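Local coordinates for malate oxidoreductase (Thermotoga maritima, PDB 1VL6), which probably catalyses the NAD-dependent oxidative decarboxylation of malate to pyruvate and carbon dioxide, at residues 342-345 / 346-350; 278-281 / 282-285; 238-241 / 242-245. All blocks are in the same frame, centred on the assembly; numbering follows the deposited sequence.

Interaction 1: residues 342-345 / 346-350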
# COMPACT_ATOMS: atom_id res chain seq x y z
N SER A 342 26.89 2.31 -9.88
CA SER A 342 27.82 2.36 -11.03
C SER A 342 27.33 1.42 -12.15
O SER A 342 26.33 0.62 -12.01
CB SER A 342 29.32 2.10 -10.63
OG SER A 342 29.63 0.69 -10.48
N LYS A 343 28.07 1.54 -13.24
CA LYS A 343 27.89 0.74 -14.42
C LYS A 343 27.94 -0.74 -14.09
O LYS A 343 28.75 -1.15 -13.26
CB LYS A 343 29.01 1.11 -15.44
CG LYS A 343 28.84 2.57 -16.03
CD LYS A 343 29.75 2.90 -17.22
CE LYS A 343 29.71 4.42 -17.55
NZ LYS A 343 28.44 4.84 -18.13
N ILE A 344 27.06 -1.53 -14.70
CA ILE A 344 27.13 -2.99 -14.53
C ILE A 344 28.35 -3.53 -15.24
O ILE A 344 28.55 -3.23 -16.38
CB ILE A 344 25.91 -3.68 -15.10
CG1 ILE A 344 24.71 -3.46 -14.15
CG2 ILE A 344 26.17 -5.17 -15.27
CD1 ILE A 344 23.41 -3.52 -14.82
N THR A 345 29.16 -4.34 -14.57
CA THR A 345 30.43 -4.82 -15.10
C THR A 345 30.45 -6.32 -15.23
O THR A 345 29.62 -7.01 -14.66
CB THR A 345 31.56 -4.46 -14.13
OG1 THR A 345 31.29 -5.03 -12.83
CG2 THR A 345 31.60 -2.94 -13.86
N LYS A 346 31.42 -6.81 -15.99
CA LYS A 346 31.59 -8.25 -16.24
C LYS A 346 31.78 -8.98 -14.92
O LYS A 346 31.15 -9.99 -14.69
CB LYS A 346 32.77 -8.49 -17.18
CG LYS A 346 32.87 -9.91 -17.82
CD LYS A 346 34.17 -9.99 -18.74
CE LYS A 346 35.30 -10.88 -18.17
NZ LYS A 346 36.67 -10.44 -18.67
N ASN A 347 32.59 -8.43 -14.02
CA ASN A 347 32.73 -9.01 -12.65
C ASN A 347 31.41 -9.14 -11.87
O ASN A 347 31.15 -10.16 -11.22
CB ASN A 347 33.73 -8.23 -11.81
CG ASN A 347 35.18 -8.60 -12.12
OD1 ASN A 347 36.11 -7.83 -11.81
ND2 ASN A 347 35.39 -9.78 -12.69
N MSE A 348 30.56 -8.10 -11.96
CA MSE A 348 29.25 -8.15 -11.32
C MSE A 348 28.39 -9.26 -11.91
O MSE A 348 27.81 -10.04 -11.13
CB MSE A 348 28.54 -6.80 -11.41
CG MSE A 348 29.13 -5.81 -10.46
SE MSE A 348 28.86 -3.96 -11.02
CE MSE A 348 26.97 -3.89 -10.77
N LEU A 349 28.33 -9.36 -13.24
CA LEU A 349 27.51 -10.38 -13.85
C LEU A 349 28.07 -11.80 -13.52
O LEU A 349 27.33 -12.71 -13.24
CB LEU A 349 27.36 -10.17 -15.35
CG LEU A 349 26.66 -8.86 -15.76
CD1 LEU A 349 26.64 -8.68 -17.24
CD2 LEU A 349 25.24 -8.75 -15.26
N LEU A 350 29.37 -11.99 -13.49
CA LEU A 350 29.89 -13.30 -13.14
C LEU A 350 29.68 -13.64 -11.67
O LEU A 350 29.51 -14.81 -11.32
CB LEU A 350 31.37 -13.46 -13.47
CG LEU A 350 31.76 -13.38 -14.95
CD1 LEU A 350 33.22 -13.15 -15.05
CD2 LEU A 350 31.37 -14.60 -15.78

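Interaction 2: residues 278-281 / 282-285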
# COMPACT_ATOMS: atom_id res chain seq x y z
N PRO A 278 14.86 -36.03 -32.36
CA PRO A 278 15.30 -36.88 -31.26
C PRO A 278 16.48 -37.76 -31.64
O PRO A 278 17.39 -37.89 -30.87
CB PRO A 278 14.08 -37.75 -30.99
CG PRO A 278 13.26 -37.65 -32.21
CD PRO A 278 13.47 -36.28 -32.73
N GLU A 279 16.48 -38.35 -32.84
CA GLU A 279 17.61 -39.20 -33.21
C GLU A 279 18.98 -38.50 -33.24
O GLU A 279 20.01 -39.15 -33.04
CB GLU A 279 17.32 -39.94 -34.49
CG GLU A 279 16.29 -41.06 -34.31
CD GLU A 279 16.72 -42.14 -33.28
OE1 GLU A 279 17.55 -43.01 -33.58
OE2 GLU A 279 16.21 -42.13 -32.13
N TRP A 280 18.99 -37.17 -33.40
CA TRP A 280 20.25 -36.42 -33.32
C TRP A 280 20.91 -36.57 -31.96
O TRP A 280 22.14 -36.59 -31.85
CB TRP A 280 20.07 -34.92 -33.64
CG TRP A 280 19.47 -34.66 -35.00
CD1 TRP A 280 19.25 -35.60 -35.99
CD2 TRP A 280 19.01 -33.42 -35.55
NE1 TRP A 280 18.69 -35.01 -37.09
CE2 TRP A 280 18.53 -33.68 -36.85
CE3 TRP A 280 18.95 -32.12 -35.07
CZ2 TRP A 280 18.01 -32.69 -37.68
CZ3 TRP A 280 18.43 -31.13 -35.90
CH2 TRP A 280 17.96 -31.43 -37.18
N ILE A 281 20.10 -36.69 -30.93
CA ILE A 281 20.64 -36.80 -29.58
C ILE A 281 21.58 -37.97 -29.44
O ILE A 281 22.58 -37.88 -28.73
CB ILE A 281 19.51 -36.87 -28.54
CG1 ILE A 281 18.83 -35.49 -28.50
CG2 ILE A 281 20.09 -37.25 -27.15
CD1 ILE A 281 17.88 -35.29 -27.40
N LYS A 282 21.29 -39.05 -30.15
CA LYS A 282 22.09 -40.23 -30.10
C LYS A 282 23.43 -40.04 -30.80
O LYS A 282 24.31 -40.85 -30.62
CB LYS A 282 21.29 -41.40 -30.70
CG LYS A 282 19.97 -41.62 -29.96
CD LYS A 282 19.30 -42.98 -30.13
CE LYS A 282 17.84 -42.94 -29.53
NZ LYS A 282 16.93 -43.89 -30.26
N LYS A 283 23.59 -39.00 -31.62
CA LYS A 283 24.89 -38.75 -32.29
C LYS A 283 25.67 -37.70 -31.54
O LYS A 283 26.79 -37.41 -31.91
CB LYS A 283 24.70 -38.31 -33.71
CG LYS A 283 23.93 -39.31 -34.55
CD LYS A 283 23.92 -38.93 -36.05
CE LYS A 283 23.23 -37.60 -36.30
NZ LYS A 283 23.13 -37.39 -37.73
N MSE A 284 25.10 -37.14 -30.48
CA MSE A 284 25.85 -36.26 -29.59
C MSE A 284 26.73 -37.14 -28.73
O MSE A 284 26.64 -38.34 -28.81
CB MSE A 284 24.91 -35.44 -28.67
CG MSE A 284 24.01 -34.48 -29.43
SE MSE A 284 22.80 -33.49 -28.31
CE MSE A 284 24.09 -32.50 -27.08
N SER A 285 27.57 -36.56 -27.88
CA SER A 285 28.41 -37.39 -27.03
C SER A 285 27.61 -38.08 -25.94
O SER A 285 26.41 -37.87 -25.81
CB SER A 285 29.51 -36.55 -26.40
OG SER A 285 28.92 -35.60 -25.48

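Interaction 3: residues 238-241 / 242-245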
# COMPACT_ATOMS: atom_id res chain seq x y z
N ASN A 238 24.31 -10.47 -39.85
CA ASN A 238 24.77 -9.11 -39.60
C ASN A 238 26.22 -9.11 -39.19
O ASN A 238 26.83 -10.15 -39.05
CB ASN A 238 23.91 -8.35 -38.54
CG ASN A 238 23.45 -9.25 -37.38
OD1 ASN A 238 24.39 -9.68 -36.53
ND2 ASN A 238 22.26 -9.52 -37.22
N GLU A 239 26.75 -7.92 -39.00
CA GLU A 239 28.04 -7.73 -38.34
C GLU A 239 28.20 -8.53 -37.03
O GLU A 239 29.31 -8.95 -36.70
CB GLU A 239 28.33 -6.22 -38.11
CG GLU A 239 27.09 -5.32 -37.99
CD GLU A 239 27.34 -4.03 -37.20
OE1 GLU A 239 28.27 -3.97 -36.37
OE2 GLU A 239 26.57 -3.08 -37.40
N TYR A 240 27.12 -8.74 -36.27
CA TYR A 240 27.28 -9.38 -34.96
C TYR A 240 27.50 -10.89 -35.10
O TYR A 240 28.17 -11.52 -34.27
CB TYR A 240 26.10 -9.02 -34.01
CG TYR A 240 25.99 -7.52 -33.70
CD1 TYR A 240 26.76 -6.95 -32.71
CD2 TYR A 240 25.15 -6.66 -34.45
CE1 TYR A 240 26.71 -5.59 -32.44
CE2 TYR A 240 25.10 -5.29 -34.18
CZ TYR A 240 25.89 -4.77 -33.17
OH TYR A 240 25.90 -3.44 -32.82
N HIS A 241 26.93 -11.48 -36.14
CA HIS A 241 27.15 -12.88 -36.44
C HIS A 241 28.58 -13.06 -36.94
O HIS A 241 29.27 -14.01 -36.61
CB HIS A 241 26.15 -13.33 -37.51
CG HIS A 241 24.75 -13.50 -37.00
ND1 HIS A 241 23.74 -14.03 -37.77
CD2 HIS A 241 24.21 -13.28 -35.77
CE1 HIS A 241 22.64 -14.11 -37.05
NE2 HIS A 241 22.90 -13.67 -35.83
N LEU A 242 29.04 -12.12 -37.74
CA LEU A 242 30.43 -12.15 -38.17
C LEU A 242 31.34 -12.09 -36.93
O LEU A 242 32.31 -12.84 -36.81
CB LEU A 242 30.71 -10.99 -39.12
CG LEU A 242 31.97 -11.02 -39.96
CD1 LEU A 242 32.00 -12.16 -40.96
CD2 LEU A 242 32.04 -9.69 -40.72
N GLU A 243 31.02 -11.21 -35.99
CA GLU A 243 31.85 -11.11 -34.80
C GLU A 243 31.91 -12.47 -34.09
O GLU A 243 33.01 -12.94 -33.70
CB GLU A 243 31.27 -10.08 -33.86
CG GLU A 243 32.20 -9.69 -32.73
CD GLU A 243 31.47 -9.01 -31.58
OE1 GLU A 243 30.36 -8.47 -31.79
OE2 GLU A 243 32.00 -9.03 -30.46
N ILE A 244 30.75 -13.13 -33.97
CA ILE A 244 30.69 -14.43 -33.32
C ILE A 244 31.46 -15.51 -34.06
O ILE A 244 32.18 -16.34 -33.45
CB ILE A 244 29.25 -14.88 -33.13
CG1 ILE A 244 28.52 -13.90 -32.20
CG2 ILE A 244 29.21 -16.31 -32.53
CD1 ILE A 244 29.10 -13.78 -30.82
N ALA A 245 31.31 -15.51 -35.37
CA ALA A 245 32.01 -16.49 -36.17
C ALA A 245 33.52 -16.39 -35.91
O ALA A 245 34.25 -17.38 -35.99
CB ALA A 245 31.72 -16.30 -37.66

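Interaction 1: residues 342-345 / 346-350
Thr345 is the N-cap of helix 346-358, and its hydroxyl accepts the N-H of Met348, a backbone N-H of the first helical turn. The bond from Met348 N to Thr345 OG1 is 3.3 Å long, with an angle of 157° at the hydrogen. The torsion makes it possible: with OG1 between the backbone N and the carbonyl carbon (chi1 58°), the oxygen is turned over the start of the helix. Thr345 also supplies a main-chain acceptor, for Leu349 N bonds to Thr345 O at 3.0 Å, the first i to i+4 bond of the helix. OG1 has a second partner in O of Ala388, the C-terminal residue.

Beside this polar cap lies a hydrophobic staple formed by Ile344 and Leu349. Ile344, the residue before the N-cap, sets its CG2 branch 3.7 Å from CD2 of Leu349, the two side chains crossing at about a right angle. Met348, deposited as selenomethionine, adds a further apolar contact: it bends at its last torsion (chi3 68°), which swings CE back to 4.1 Å from Ile344 CG1. Branched and long apolar residues suit these places because helix 330-340 packs on them through Ala337 and Ile333, and Phe210 of helix 202-214 meets Leu349. An alanine in place of Thr345 would remove OG1, and Met348 N would probably be left without its capping acceptor while Ala388 lost its donor. A polar cap beside an apolar staple is consistent with a helix start set by Thr345, with the preceding loop held against the first turn.

Interaction 2: residues 278-281 / 282-285
Glu279 and Lys282 form a surface salt bridge one turn apart, on a short, weakly bonded helix, 278-281, whose chain then passes through a turn toward strand 289-292. Lys282 NZ lies 2.7 Å from Glu279 OE2 and meets the syn lone pair, on the side of the other carboxylate oxygen. Glu279 bends at chi2 (-59°), which brings its carboxylate toward the lysine, whereas Lys282 stays extended beyond CG and crosses it obliquely. Both residues are exposed, where long charged chains are at ease.

The backbone beneath is held by bonds between residues three apart, the spacing of a 3-10 helix. Lys282 N donates to Glu279 O at 3.2 Å and Lys283 N to Trp280 O at 2.8 Å. Ile281 to Met284 is a type I beta turn, closed by Met284 N on Ile281 O at 3.2 Å; a weak bond from the same N-H to Trp280 O accompanies it.

Ile281 and Met284 are buried, as befits their apolar side chains. Ile281 CG1 approaches SE of Met284, deposited as selenomethionine, at 4.4 Å, and both side chains rest on Ile290 of strand 289-292. Trp280, partly exposed, packs on Leu257 and Leu261 of helix 257-261; CE of Lys283 comes obliquely to the Trp280 ring, while that lysine's NZ forms a salt bridge with Glu258. Such an amphipathic helical turn between the parallel neighbours 266-269 and 289-292 belongs to a beta-alpha-beta crossover, the repeating connection of a Rossmann-type NAD-binding domain.

Interaction 3: residues 238-241 / 242-245
Asn238 is the N-cap of helix 239-246 in the Rossmann-type NAD-binding domain, and its O accepts Leu242 N at 3.2 Å while its side chain caps the turn. Asparagine suits the N-cap because its short amide can fold back on the backbone. With chi1 at 38°, OD1 lies over the first turn, where it accepts His241 N at 3.1 Å and, weakly, Tyr240 N. OD1 also sits at the edge of the Tyr240 ring, in its plane.

Tyr240 has neighbours on other sides as well. Glu239 OE1 stands 4.0 Å above one face, offset toward the rim, while the other oxygen of that carboxylate forms a salt bridge with Arg150. One turn on, Glu243 has CG anti to its backbone N (chi1 -168°) and an extended chain beyond, which carries OE1 obliquely to the ring, 4.0 Å from Tyr240 CD1, with ring and carboxylate planes 52° apart. That approach is loose, and the stronger partners of Glu243 are Tyr205 OH at OE1 and Lys209 NZ at OE2, both on helix 202-214. The glutamate therefore joins two helices by its polar end.

His241 and Ile244 occupy the buried side. The imidazole reaches Ile200 O through NE2, near what is probably the glycine-rich GxGxxG turn of a Rossmann-type fold, and ND1 holds Leu237 N weakly. Ile244 offers branched carbons to Tyr205 and Val208 and to Ala221 of strand 218-223. Ala245 N bonds to His241 O at 2.8 Å, and Ala245 CB lies 3.5 Å from that same oxygen.

Followed from the N terminus, the three contacts come in series within the NAD-binding domain: interaction 3, then interaction 2, then interaction 1. Each is confined to one continuous stretch, so none closes a long loop, and none nests in or crosses another. Interaction 3 starts the helix that follows strands 218-223 and 226-227, and ties it to helix 202-214. Interaction 2 turns the chain into strand 289-292 beside helix 257-261. Interaction 1 starts helix 346-358 and sets it against helices 330-340 and 202-214. Helix 202-214 is thus a neighbour common to interactions 1 and 3, whose nearest atoms are about 12 Å apart.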